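Local atomic coordinates of SPCC18.06c protein (Schizosaccharomyces pombe, PDB entry 2P51), a protein that removes mRNA poly(A) tails as the catalytic 3'-exoribonuclease of the CCR4-NOT complex, releasing 5'-AMP in a reaction that depends on divalent metal ions. Residues M35-I38 with M39-E43; E149-G153 with S154-L158; K207-K211 with S212-N216; Q221-A224 with D225-I229. All blocks are in the same frame, centred on the assembly; numbering follows the deposited sequence.

Overall arrangement
Following the chain from the N terminus, contact 1 covers the last turns of helix 31-41, and contact 2 the end of helix 144-152 with the loop leading toward strand 163-166. Contacts 3 and 4 come at the ends of helices 206-213 and 220-226, which follow each other in the chain. All four close local turns and stand in series; none nests in or crosses another. Contacts 1 and 2 touch, Leu156 packing on Ile38 and Ile42, and Leu150 on Met35, which brings helix 31-41 against the end of helix 144-152 and its loop. Contacts 3 and 4 meet through Met210 and Ile223, joining helix 206-213 to helix 220-226 across the chain's centre from contact 2.

Contact 1 (M35-I38 with M39-E43); sequences MNLI and MSLIE
Leu37 and Leu41 lie side by side on one flank of helix 31-41 and point the same way, a looser touch toward the surface with their CD1 methyls 4.0 Å apart. CG of Leu37 stands anti to the backbone N (chi1 -177°), and chi2 of 54° then brings CD1 to Leu41. The closely packed part belongs to Ile38 and Leu41, both buried against Trp106 of strand 105-109, with Ile38 also on Phe108. The outer side is polar. There Ser40 is exposed, and its OG donates to Leu37 O at 2.7 Å, approaching 18° from the carbonyl plane. Its backbone N bonds to Asn36 O at 3.0 Å and makes only a weak second bond to Leu37 O. Met39 N donates to Met35 O at 2.8 Å in a regular helical bond. Past it the pattern tightens, as Leu41 N meets Ile38 O at 3.0 Å from well above the carbonyl plane, while Ile42 N adds a weak bond to the same oxygen. The chemistry implies a helix end fastened on two sides, by leucine and isoleucine packing against the sheet and by a serine hydroxyl that takes up a carbonyl on the solvent side.

Contact 2 (E149-G153 with S154-L158); sequences ELLIG and SGLVL
Ser154 grips the carbonyl of Leu151 twice. Its OG donates to Leu151 O at 2.6 Å, tilted 16° from the carbonyl plane, while its backbone N reaches the same oxygen at 3.1 Å from high above that plane. The hydroxyl also accepts: Leu156 N donates to Ser154 OG at 3.0 Å, which makes an ST turn. OG can serve both partners because it sits between the backbone N and the carbonyl carbon (chi1 61°), turned back over the end of helix 144-152. Around this polar knot lies an apolar shell. Leu151 CD1 stands 4.2 Å from Leu156 CB, the two side chains crossing at about a right angle, and Val157 CG2 comes within 3.7 Å of Ile152 CA. Farther out, Ile152 CG2 meets Leu158 CD1. A water links the turn, accepting from Gly155 N at 2.8 Å and lying within bonding distance of the carbonyl oxygens of Ile152 and Val157. At the positive phi of Gly155 (97°) a CB would collide with the carbonyl oxygen before it, which accounts for the glycine. The next shell positions these residues: Leu156 rests on Ile42 and gives its carbonyl to Trp164 NE1, Leu151 and Ile152 pack on Met180 of helix 170-181, and Leu158 touches helix 189-199. One serine hydroxyl thus acts as donor to the helix and acceptor from the loop, which is consistent with the helix end and the first residues of the loop being held together.

Contact 3 (K207-K211 with S212-N216); sequences KYIMK and SVLNN
Tyr208 lies against the next turn of its own helix, its ring crossing the Val213 side chain obliquely with CE2 3.7 Å from Val213 CG2. Tyr208 CD1 also meets Ser212 CB, 3.6 Å away, again at a slant to the ring. Ile209 and Leu214 lie side by side, and Met210 bends at chi2 and chi3 (-71° and -81°), bringing SD to 3.9 Å from Leu214 CD1 and CE beside the Asn216 amide. With the ring cut back to an alanine, Val213 CG2 and Ser212 CB would probably lose the surface they pack on, opening a gap beside this turn. Among the backbone bonds, Val213 N donates to Tyr208 O and Leu214 N to Ile209 O, at 2.9 Å for the latter; these five-residue steps make a wider pi-type turn. Asn216 N then closes on Met210 O at 2.8 Å. Two polar ends have partners farther on: Lys211 NZ bonds to Ser217 and Asn216 OD1 to Lys218 N. Buried Lys207 makes a cation-pi contact with Tyr270, and a water bridges its NZ to Asn216 O. Asn215 takes positive phi as the chain leaves the helix. This is a helix C-terminus widened into a pi-type turn, packed through Ile209, Met210 and Leu214 against helix 238-257 of the nuclease fold.

Contact 4 (Q221-A224 with D225-I229); sequences QDIA and DDLQI
Gln221 O accepts from Asp225 N at 2.8 Å in the regular helical pattern, and beyond it the helix closes with Ile229 N bonded to Ala224 O at 2.9 Å and Gln228 N to Asp225 O. The Gln221 and Asp225 side chains also meet directly: NE2 donates to Asp225 OD1 at 2.9 Å. The oxygen lies in the plane of the amide, yet the amide reaches it from above the carboxylate plane, the two planes being 43° apart. A bend at chi2 (67°) curls the glutamine along the helix to make this bond, while its OE1 accepts from Arg231 NE. Shortening Gln221 to an alanine is likely to leave Asp225 OD1 without this N-H and Arg231 NE without this acceptor. The apolar flank is tight: Ile223 CG2 touches Leu227 CD1 at 3.5 Å, the side chains running alongside each other, with Ile248 and Arg255 of helix 238-257 packed on them. Gln221 itself lies about 6 Å, side chain to side chain, from the metal ligand Asp241. Helix 220-226 thus finishes in a Schellman motif, built on the bonds from Ile229 N and Gln228 N, with Gln228 at C-prime in positive phi.

Contact 1 (M35-I38 with M39-E43)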
loop_
_atom_site.group_PDB
_atom_site.type_symbol
_atom_site.label_atom_id
_atom_site.label_comp_id
_atom_site.label_asym_id
_atom_site.label_seq_id
_atom_site.Cartn_x
_atom_site.Cartn_y
_atom_site.Cartn_z
ATOM N N MET A 35 -12.021 10.171 -5.427
ATOM C CA MET A 35 -11.557 9.395 -6.594
ATOM C C MET A 35 -11.590 10.258 -7.848
ATOM O O MET A 35 -10.693 10.126 -8.695
ATOM C CB MET A 35 -12.405 8.125 -6.781
ATOM C CG MET A 35 -12.164 7.087 -5.679
ATOM S SD MET A 35 -10.421 6.538 -5.610
ATOM C CE MET A 35 -10.245 6.000 -7.268
ATOM N N ASN A 36 -12.576 11.134 -7.962
ATOM C CA ASN A 36 -12.654 12.009 -9.146
ATOM C C ASN A 36 -11.417 12.909 -9.167
ATOM O O ASN A 36 -10.836 13.122 -10.245
ATOM C CB ASN A 36 -13.922 12.874 -9.199
ATOM C CG ASN A 36 -15.176 12.128 -9.521
ATOM O OD1 ASN A 36 -16.327 12.620 -9.322
ATOM N ND2 ASN A 36 -14.994 10.940 -10.048
ATOM N N LEU A 37 -11.026 13.422 -8.010
ATOM C CA LEU A 37 -9.834 14.297 -7.962
ATOM C C LEU A 37 -8.587 13.525 -8.375
ATOM O O LEU A 37 -7.795 13.990 -9.193
ATOM C CB LEU A 37 -9.680 14.889 -6.578
ATOM C CG LEU A 37 -8.528 15.885 -6.360
ATOM C CD1 LEU A 37 -8.528 17.039 -7.356
ATOM C CD2 LEU A 37 -8.590 16.400 -4.932
ATOM N N ILE A 38 -8.412 12.333 -7.784
ATOM C CA ILE A 38 -7.298 11.455 -8.184
ATOM C C ILE A 38 -7.342 11.181 -9.673
ATOM O O ILE A 38 -6.292 11.285 -10.324
ATOM C CB ILE A 38 -7.306 10.159 -7.372
ATOM C CG1 ILE A 38 -6.964 10.465 -5.903
ATOM C CG2 ILE A 38 -6.351 9.101 -7.965
ATOM C CD1 ILE A 38 -7.250 9.311 -4.945
ATOM N N MET A 39 -8.491 10.815 -10.246
ATOM C CA MET A 39 -8.558 10.540 -11.686
ATOM C C MET A 39 -8.135 11.730 -12.530
ATOM O O MET A 39 -7.532 11.545 -13.596
ATOM C CB MET A 39 -9.995 10.113 -12.059
ATOM C CG MET A 39 -10.225 8.695 -11.562
ATOM S SD MET A 39 -11.934 8.242 -11.859
ATOM C CE MET A 39 -12.033 8.209 -13.624
ATOM N N SER A 40 -8.454 12.932 -12.059
ATOM C CA SER A 40 -8.095 14.119 -12.810
ATOM C C SER A 40 -6.604 14.432 -12.768
ATOM O O SER A 40 -6.168 15.245 -13.613
ATOM C CB SER A 40 -8.889 15.300 -12.228
ATOM O OG SER A 40 -8.300 15.852 -11.060
ATOM N N LEU A 41 -5.866 13.840 -11.821
ATOM C CA LEU A 41 -4.445 14.144 -11.631
ATOM C C LEU A 41 -3.527 13.060 -12.150
ATOM O O LEU A 41 -2.350 13.317 -12.393
ATOM C CB LEU A 41 -4.154 14.340 -10.121
ATOM C CG LEU A 41 -4.695 15.670 -9.546
ATOM C CD1 LEU A 41 -4.784 15.721 -8.044
ATOM C CD2 LEU A 41 -3.796 16.802 -10.063
ATOM N N ILE A 42 -4.009 11.817 -12.304
ATOM C CA ILE A 42 -3.084 10.676 -12.490
ATOM C C ILE A 42 -2.270 10.793 -13.767
ATOM O O ILE A 42 -1.128 10.314 -13.798
ATOM C CB ILE A 42 -3.846 9.324 -12.442
ATOM C CG1 ILE A 42 -2.880 8.126 -12.436
ATOM C CG2 ILE A 42 -4.847 9.222 -13.582
ATOM C CD1 ILE A 42 -2.067 8.066 -11.164
ATOM N N GLU A 43 -2.841 11.433 -14.809
ATOM C CA GLU A 43 -2.010 11.455 -16.033
ATOM C C GLU A 43 -0.771 12.317 -15.830
ATOM O O GLU A 43 0.308 12.004 -16.365
ATOM C CB GLU A 43 -2.834 11.946 -17.222
ATOM C CG GLU A 43 -2.012 12.106 -18.492
ATOM C CD GLU A 43 -2.879 12.342 -19.708
ATOM O OE1 GLU A 43 -4.103 12.548 -19.524
ATOM O OE2 GLU A 43 -2.345 12.307 -20.840
#

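Contact 2 (E149-G153 with S154-L158)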
loop_
_atom_site.group_PDB
_atom_site.type_symbol
_atom_site.label_atom_id
_atom_site.label_comp_id
_atom_site.label_asym_id
_atom_site.label_seq_id
_atom_site.Cartn_x
_atom_site.Cartn_y
_atom_site.Cartn_z
ATOM N N GLU A 149 -14.535 -0.812 -7.259
ATOM C CA GLU A 149 -15.137 -0.421 -8.519
ATOM C C GLU A 149 -14.518 0.865 -9.064
ATOM O O GLU A 149 -14.205 0.956 -10.256
ATOM C CB GLU A 149 -16.617 -0.153 -8.272
ATOM C CG GLU A 149 -17.516 -1.035 -9.094
ATOM C CD GLU A 149 -18.946 -0.870 -8.633
ATOM O OE1 GLU A 149 -19.331 0.310 -8.471
ATOM O OE2 GLU A 149 -19.591 -1.925 -8.459
ATOM N N LEU A 150 -14.339 1.856 -8.200
ATOM C CA LEU A 150 -13.759 3.135 -8.619
ATOM C C LEU A 150 -12.293 2.991 -8.989
ATOM O O LEU A 150 -11.809 3.587 -9.955
ATOM C CB LEU A 150 -13.957 4.188 -7.516
ATOM C CG LEU A 150 -15.440 4.578 -7.294
ATOM C CD1 LEU A 150 -15.577 5.595 -6.167
ATOM C CD2 LEU A 150 -16.092 5.117 -8.556
ATOM N N LEU A 151 -11.549 2.209 -8.193
ATOM C CA LEU A 151 -10.124 2.060 -8.461
ATOM C C LEU A 151 -9.898 1.387 -9.807
ATOM O O LEU A 151 -9.063 1.809 -10.593
ATOM C CB LEU A 151 -9.439 1.245 -7.361
ATOM C CG LEU A 151 -7.919 1.071 -7.562
ATOM C CD1 LEU A 151 -7.211 2.427 -7.516
ATOM C CD2 LEU A 151 -7.335 0.101 -6.538
ATOM N N ILE A 152 -10.665 0.344 -10.096
ATOM C CA ILE A 152 -10.451 -0.371 -11.353
ATOM C C ILE A 152 -10.689 0.546 -12.526
ATOM O O ILE A 152 -9.955 0.468 -13.517
ATOM C CB ILE A 152 -11.341 -1.640 -11.449
ATOM C CG1 ILE A 152 -10.994 -2.655 -10.352
ATOM C CG2 ILE A 152 -11.257 -2.296 -12.828
ATOM C CD1 ILE A 152 -12.050 -3.719 -10.173
ATOM N N GLY A 153 -11.675 1.426 -12.431
ATOM C CA GLY A 153 -11.949 2.322 -13.578
ATOM C C GLY A 153 -11.158 3.586 -13.523
ATOM O O GLY A 153 -11.382 4.446 -14.362
ATOM N N SER A 154 -10.225 3.788 -12.613
ATOM C CA SER A 154 -9.625 5.089 -12.338
ATOM C C SER A 154 -8.527 5.463 -13.315
ATOM O O SER A 154 -8.234 6.668 -13.429
ATOM C CB SER A 154 -9.023 5.129 -10.910
ATOM O OG SER A 154 -7.977 4.138 -10.790
ATOM N N GLY A 155 -7.909 4.497 -13.962
ATOM C CA GLY A 155 -6.689 4.728 -14.752
ATOM C C GLY A 155 -5.458 4.385 -13.912
ATOM O O GLY A 155 -4.362 4.403 -14.488
ATOM N N LEU A 156 -5.573 4.077 -12.610
ATOM C CA LEU A 156 -4.363 3.785 -11.845
ATOM C C LEU A 156 -3.940 2.330 -12.050
ATOM O O LEU A 156 -2.718 2.073 -11.900
ATOM C CB LEU A 156 -4.598 4.045 -10.364
ATOM C CG LEU A 156 -4.393 5.497 -9.856
ATOM C CD1 LEU A 156 -5.451 6.456 -10.439
ATOM C CD2 LEU A 156 -4.372 5.522 -8.342
ATOM N N VAL A 157 -4.905 1.417 -12.304
ATOM C CA VAL A 157 -4.516 0.001 -12.475
ATOM C C VAL A 157 -4.692 -0.431 -13.928
ATOM O O VAL A 157 -5.362 0.298 -14.674
ATOM C CB VAL A 157 -5.275 -0.927 -11.512
ATOM C CG1 VAL A 157 -4.928 -0.589 -10.064
ATOM C CG2 VAL A 157 -6.786 -0.860 -11.751
ATOM N N LEU A 158 -4.108 -1.546 -14.319
ATOM C CA LEU A 158 -4.197 -2.076 -15.688
ATOM C C LEU A 158 -3.518 -1.153 -16.703
ATOM O O LEU A 158 -3.732 -1.203 -17.917
ATOM C CB LEU A 158 -5.648 -2.375 -16.097
ATOM C CG LEU A 158 -6.420 -3.367 -15.201
ATOM C CD1 LEU A 158 -7.938 -3.191 -15.316
ATOM C CD2 LEU A 158 -6.066 -4.817 -15.540
HETATM O O HOH W 1 -7.544 1.729 -13.705
#

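Contact 3 (K207-K211 with S212-N216)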
loop_
_atom_site.group_PDB
_atom_site.type_symbol
_atom_site.label_atom_id
_atom_site.label_comp_id
_atom_site.label_asym_id
_atom_site.label_seq_id
_atom_site.Cartn_x
_atom_site.Cartn_y
_atom_site.Cartn_z
ATOM N N LYS A 207 11.652 -2.433 -0.508
ATOM C CA LYS A 207 12.340 -3.388 0.366
ATOM C C LYS A 207 13.153 -4.393 -0.440
ATOM O O LYS A 207 14.277 -4.787 -0.068
ATOM C CB LYS A 207 11.349 -4.186 1.226
ATOM C CG LYS A 207 12.033 -5.166 2.201
ATOM C CD LYS A 207 12.591 -4.523 3.439
ATOM C CE LYS A 207 13.302 -5.593 4.297
ATOM N NZ LYS A 207 14.106 -4.891 5.344
ATOM N N TYR A 208 12.568 -4.840 -1.553
ATOM C CA TYR A 208 13.335 -5.706 -2.424
ATOM C C TYR A 208 14.588 -4.970 -2.918
ATOM O O TYR A 208 15.697 -5.486 -2.937
ATOM C CB TYR A 208 12.479 -6.152 -3.634
ATOM C CG TYR A 208 13.303 -6.910 -4.666
ATOM C CD1 TYR A 208 13.560 -8.273 -4.464
ATOM C CD2 TYR A 208 13.824 -6.304 -5.828
ATOM C CE1 TYR A 208 14.307 -8.967 -5.398
ATOM C CE2 TYR A 208 14.577 -7.010 -6.751
ATOM C CZ TYR A 208 14.811 -8.352 -6.521
ATOM O OH TYR A 208 15.547 -9.092 -7.408
ATOM N N ILE A 209 14.412 -3.724 -3.377
ATOM C CA ILE A 209 15.549 -2.963 -3.898
ATOM C C ILE A 209 16.599 -2.755 -2.805
ATOM O O ILE A 209 17.795 -3.047 -3.037
ATOM C CB ILE A 209 15.079 -1.616 -4.482
ATOM C CG1 ILE A 209 14.094 -1.770 -5.625
ATOM C CG2 ILE A 209 16.327 -0.816 -4.897
ATOM C CD1 ILE A 209 13.480 -0.476 -6.146
ATOM N N MET A 210 16.172 -2.283 -1.621
ATOM C CA MET A 210 17.153 -1.925 -0.600
ATOM C C MET A 210 17.768 -3.178 -0.002
ATOM O O MET A 210 19.009 -3.216 0.098
ATOM C CB MET A 210 16.572 -1.037 0.511
ATOM C CG MET A 210 16.176 0.336 -0.043
ATOM S SD MET A 210 17.681 1.274 -0.430
ATOM C CE MET A 210 18.089 1.860 1.227
ATOM N N LYS A 211 16.995 -4.154 0.418
ATOM C CA LYS A 211 17.613 -5.307 1.095
ATOM C C LYS A 211 18.117 -6.326 0.093
ATOM O O LYS A 211 19.292 -6.687 0.169
ATOM C CB LYS A 211 16.635 -5.991 2.045
ATOM C CG LYS A 211 17.344 -7.186 2.743
ATOM C CD LYS A 211 16.569 -7.855 3.793
ATOM C CE LYS A 211 17.332 -9.016 4.441
ATOM N NZ LYS A 211 18.717 -8.662 4.823
ATOM N N SER A 212 17.286 -6.815 -0.814
ATOM C CA SER A 212 17.710 -7.935 -1.664
ATOM C C SER A 212 18.798 -7.557 -2.668
ATOM O O SER A 212 19.678 -8.380 -2.957
ATOM C CB SER A 212 16.500 -8.539 -2.397
ATOM O OG SER A 212 15.568 -9.016 -1.423
ATOM N N VAL A 213 18.745 -6.313 -3.198
ATOM C CA VAL A 213 19.769 -5.925 -4.133
ATOM C C VAL A 213 20.855 -5.114 -3.479
ATOM O O VAL A 213 22.058 -5.387 -3.658
ATOM C CB VAL A 213 19.130 -5.135 -5.277
ATOM C CG1 VAL A 213 20.257 -4.742 -6.262
ATOM C CG2 VAL A 213 18.041 -5.953 -5.933
ATOM N N LEU A 214 20.500 -4.092 -2.703
ATOM C CA LEU A 214 21.530 -3.174 -2.181
ATOM C C LEU A 214 22.057 -3.577 -0.798
ATOM O O LEU A 214 22.937 -2.883 -0.268
ATOM C CB LEU A 214 20.974 -1.748 -2.152
ATOM C CG LEU A 214 20.441 -1.236 -3.509
ATOM C CD1 LEU A 214 19.930 0.183 -3.387
ATOM C CD2 LEU A 214 21.530 -1.299 -4.591
ATOM N N ASN A 215 21.576 -4.674 -0.209
ATOM C CA ASN A 215 22.076 -5.197 1.067
ATOM C C ASN A 215 21.946 -4.206 2.210
ATOM O O ASN A 215 22.736 -4.185 3.175
ATOM C CB ASN A 215 23.510 -5.709 0.873
ATOM C CG ASN A 215 23.862 -6.703 1.957
ATOM O OD1 ASN A 215 25.015 -6.803 2.412
ATOM N ND2 ASN A 215 22.874 -7.479 2.406
ATOM N N ASN A 216 20.875 -3.398 2.166
ATOM C CA ASN A 216 20.492 -2.491 3.252
ATOM C C ASN A 216 19.189 -3.044 3.856
ATOM O O ASN A 216 18.182 -3.074 3.131
ATOM C CB ASN A 216 20.379 -1.067 2.683
ATOM C CG ASN A 216 20.002 -0.036 3.744
ATOM O OD1 ASN A 216 19.314 -0.356 4.717
ATOM N ND2 ASN A 216 20.423 1.223 3.627
HETATM O O HOH W 2 15.539 -2.949 3.848
HETATM O O HOH W 3 20.858 -8.729 0.802
#

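Contact 4 (Q221-A224 with D225-I229)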
loop_
_atom_site.group_PDB
_atom_site.type_symbol
_atom_site.label_atom_id
_atom_site.label_comp_id
_atom_site.label_asym_id
_atom_site.label_seq_id
_atom_site.Cartn_x
_atom_site.Cartn_y
_atom_site.Cartn_z
ATOM N N GLN A 221 11.008 3.558 8.077
ATOM C CA GLN A 221 11.329 4.771 8.842
ATOM C C GLN A 221 12.828 4.933 9.072
ATOM O O GLN A 221 13.344 6.060 9.054
ATOM C CB GLN A 221 10.544 4.736 10.153
ATOM C CG GLN A 221 10.777 5.997 10.979
ATOM C CD GLN A 221 10.202 7.230 10.317
ATOM O OE1 GLN A 221 9.022 7.183 9.931
ATOM N NE2 GLN A 221 10.975 8.287 10.141
ATOM N N ASP A 222 13.536 3.801 9.313
ATOM C CA ASP A 222 14.964 3.901 9.522
ATOM C C ASP A 222 15.653 4.378 8.245
ATOM O O ASP A 222 16.619 5.142 8.332
ATOM C CB ASP A 222 15.564 2.551 9.932
ATOM C CG ASP A 222 15.103 2.115 11.299
ATOM O OD1 ASP A 222 14.799 2.968 12.151
ATOM O OD2 ASP A 222 15.031 0.905 11.569
ATOM N N ILE A 223 15.223 3.970 7.041
ATOM C CA ILE A 223 15.802 4.519 5.836
ATOM C C ILE A 223 15.540 6.010 5.726
ATOM O O ILE A 223 16.464 6.787 5.408
ATOM C CB ILE A 223 15.212 3.840 4.598
ATOM C CG1 ILE A 223 15.625 2.381 4.497
ATOM C CG2 ILE A 223 15.646 4.598 3.343
ATOM C CD1 ILE A 223 14.745 1.561 3.572
ATOM N N ALA A 224 14.299 6.415 5.966
ATOM C CA ALA A 224 14.035 7.835 5.913
ATOM C C ALA A 224 14.920 8.557 6.911
ATOM O O ALA A 224 15.449 9.597 6.530
ATOM C CB ALA A 224 12.594 8.163 6.268
ATOM N N ASP A 225 15.092 8.037 8.128
ATOM C CA ASP A 225 15.914 8.850 9.030
ATOM C C ASP A 225 17.334 8.970 8.501
ATOM O O ASP A 225 18.019 10.009 8.528
ATOM C CB ASP A 225 15.874 8.258 10.425
ATOM C CG ASP A 225 14.500 8.264 11.065
ATOM O OD1 ASP A 225 13.691 9.090 10.607
ATOM O OD2 ASP A 225 14.187 7.504 12.007
ATOM N N ASP A 226 17.829 7.853 7.990
ATOM C CA ASP A 226 19.187 7.762 7.451
ATOM C C ASP A 226 19.417 8.756 6.324
ATOM O O ASP A 226 20.420 9.444 6.242
ATOM C CB ASP A 226 19.444 6.354 6.916
ATOM C CG ASP A 226 20.858 5.892 7.057
ATOM O OD1 ASP A 226 21.636 6.411 7.898
ATOM O OD2 ASP A 226 21.212 4.966 6.300
ATOM N N LEU A 227 18.418 8.807 5.447
ATOM C CA LEU A 227 18.514 9.720 4.328
ATOM C C LEU A 227 18.038 11.124 4.661
ATOM O O LEU A 227 17.937 11.938 3.728
ATOM C CB LEU A 227 17.710 9.141 3.144
ATOM C CG LEU A 227 18.181 7.771 2.644
ATOM C CD1 LEU A 227 17.188 7.245 1.592
ATOM C CD2 LEU A 227 19.595 7.830 2.087
ATOM N N GLN A 228 17.761 11.413 5.920
ATOM C CA GLN A 228 17.252 12.731 6.305
ATOM C C GLN A 228 16.015 13.127 5.510
ATOM O O GLN A 228 15.876 14.289 5.121
ATOM C CB GLN A 228 18.295 13.834 6.098
ATOM C CG GLN A 228 19.700 13.375 6.462
ATOM C CD GLN A 228 20.602 14.594 6.532
ATOM O OE1 GLN A 228 20.840 15.273 5.531
ATOM N NE2 GLN A 228 21.074 14.861 7.743
ATOM N N ILE A 229 15.119 12.183 5.281
ATOM C CA ILE A 229 13.827 12.519 4.686
ATOM C C ILE A 229 12.768 12.685 5.766
ATOM O O ILE A 229 12.556 11.826 6.612
ATOM C CB ILE A 229 13.409 11.431 3.694
ATOM C CG1 ILE A 229 14.374 11.363 2.489
ATOM C CG2 ILE A 229 11.945 11.600 3.311
ATOM C CD1 ILE A 229 14.304 10.039 1.757
HETATM O O HOH W 4 15.402 5.526 12.657
#